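Local atomic coordinates of protein Niban 2 (Homo sapiens, PDB entry 7CTP), a protein that may suppress apoptosis and promote melanoma cell invasion, and also binds cadherin and acts as a transcription coactivator. Residues A250-G253 / P254-K257. Numbering follows the deposited sequence.
Sequences AELG and PRLK
The guanidinium of Arg255 meets Glu251 O at its edge: the oxygen sits only 14° out of the guanidinium plane and accepts a hydrogen bond from NE at 3.1 Å. Leu252 CD2 approaches the same side chain obliquely, touching Arg255 CD at 3.9 Å. The carboxylate of Glu251 is turned 80° from the guanidinium, and its OE2 stands 4.0 Å from Arg255 NH2, well out of the guanidinium plane; this long salt bridge therefore rests on charge alone, while OE1 pairs with Arg12 of helix 10-48. Glu251 CG lies anti to the backbone N (chi1 -179°), which carries its chain alongside that of Arg255, both pointing the same way.

The backbone evidence places these groups at the C-terminal end of helix 232-252, where it tightens into 3-10 geometry. Arg255 N bonds to Leu252 O at 2.8 Å and Leu256 N to Gly253 O at 3.0 Å, both i to i+3. Pro254 has no N-H to give to Ala250 O, and its CD packs against that oxygen instead, at 3.2 Å. The side chain of Leu256 lies against the carbonyl of Leu252, its CG 3.4 Å from Leu252 O, and joins Leu252 in touching Ile270 of helix 260-337. Replacing Leu256 with an alanine would probably open a gap between the turn and Ile270 and uncover the carbonyl of Leu252.

Chemically, the turn spends side-chain donors on carbonyls at the helix end: Arg255 NE serves Glu251 O, and Arg263 NH1 bonds to Gly253 O. Positive charge gathered here probably offsets the negative end of the helix dipole, where the turn links helix 232-252 to the long helix 260-337 in the helical part of this chain.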
loop_
_atom_site.group_PDB
_atom_site.type_symbol
_atom_site.label_atom_id
_atom_site.label_comp_id
_atom_site.label_asym_id
_atom_site.label_seq_id
_atom_site.Cartn_x
_atom_site.Cartn_y
_atom_site.Cartn_z
ATOM N N ALA A 250 -26.063 12.637 -3.228
ATOM C CA ALA A 250 -27.208 13.403 -2.741
ATOM C C ALA A 250 -28.044 13.940 -3.895
ATOM O O ALA A 250 -29.272 14.052 -3.784
ATOM C CB ALA A 250 -26.738 14.543 -1.836
ATOM N N GLU A 251 -27.401 14.271 -5.014
ATOM C CA GLU A 251 -28.119 14.859 -6.140
ATOM C C GLU A 251 -28.770 13.791 -7.014
ATOM O O GLU A 251 -29.936 13.920 -7.402
ATOM C CB GLU A 251 -27.164 15.717 -6.969
ATOM C CG GLU A 251 -27.818 16.396 -8.166
ATOM C CD GLU A 251 -27.036 17.600 -8.637
ATOM O OE1 GLU A 251 -25.790 17.518 -8.665
ATOM O OE2 GLU A 251 -27.664 18.626 -8.979
ATOM N N LEU A 252 -28.031 12.727 -7.329
ATOM C CA LEU A 252 -28.521 11.723 -8.266
ATOM C C LEU A 252 -29.355 10.635 -7.605
ATOM O O LEU A 252 -30.231 10.055 -8.262
ATOM C CB LEU A 252 -27.343 11.073 -8.992
ATOM C CG LEU A 252 -26.608 11.996 -9.962
ATOM C CD1 LEU A 252 -25.560 11.211 -10.728
ATOM C CD2 LEU A 252 -27.582 12.655 -10.932
ATOM N N GLY A 253 -29.085 10.331 -6.337
ATOM C CA GLY A 253 -29.783 9.282 -5.622
ATOM C C GLY A 253 -31.293 9.365 -5.753
ATOM O O GLY A 253 -31.950 8.396 -6.147
ATOM N N PRO A 254 -31.878 10.532 -5.446
ATOM C CA PRO A 254 -33.343 10.665 -5.556
ATOM C C PRO A 254 -33.871 10.541 -6.972
ATOM O O PRO A 254 -35.091 10.413 -7.152
ATOM C CB PRO A 254 -33.612 12.065 -4.992
ATOM C CG PRO A 254 -32.435 12.350 -4.109
ATOM C CD PRO A 254 -31.280 11.729 -4.832
ATOM N N ARG A 255 -33.010 10.578 -7.979
ATOM C CA ARG A 255 -33.431 10.413 -9.363
ATOM C C ARG A 255 -33.413 8.961 -9.818
ATOM O O ARG A 255 -33.952 8.655 -10.885
ATOM C CB ARG A 255 -32.543 11.268 -10.276
ATOM C CG ARG A 255 -32.547 12.753 -9.902
ATOM C CD ARG A 255 -31.419 13.504 -10.586
ATOM N NE ARG A 255 -31.240 14.843 -10.033
ATOM C CZ ARG A 255 -31.359 15.956 -10.747
ATOM N NH1 ARG A 255 -31.652 15.871 -12.037
ATOM N NH2 ARG A 255 -31.175 17.145 -10.183
ATOM N N LEU A 256 -32.839 8.057 -9.028
ATOM C CA LEU A 256 -32.790 6.652 -9.403
ATOM C C LEU A 256 -34.117 5.974 -9.090
ATOM O O LEU A 256 -34.713 6.203 -8.032
ATOM C CB LEU A 256 -31.650 5.942 -8.668
ATOM C CG LEU A 256 -30.303 6.651 -8.812
ATOM C CD1 LEU A 256 -29.209 5.900 -8.047
ATOM C CD2 LEU A 256 -29.950 6.776 -10.284
ATOM N N LYS A 257 -34.568 5.127 -10.012
ATOM C CA LYS A 257 -35.859 4.453 -9.925
ATOM C C LYS A 257 -35.667 2.956 -9.712
ATOM O O LYS A 257 -34.806 2.338 -10.343
ATOM C CB LYS A 257 -36.676 4.682 -11.202
ATOM C CG LYS A 257 -37.091 6.125 -11.459
ATOM C CD LYS A 257 -38.411 6.175 -12.225
ATOM C CE LYS A 257 -38.837 7.605 -12.541
ATOM N NZ LYS A 257 -38.190 8.144 -13.772
#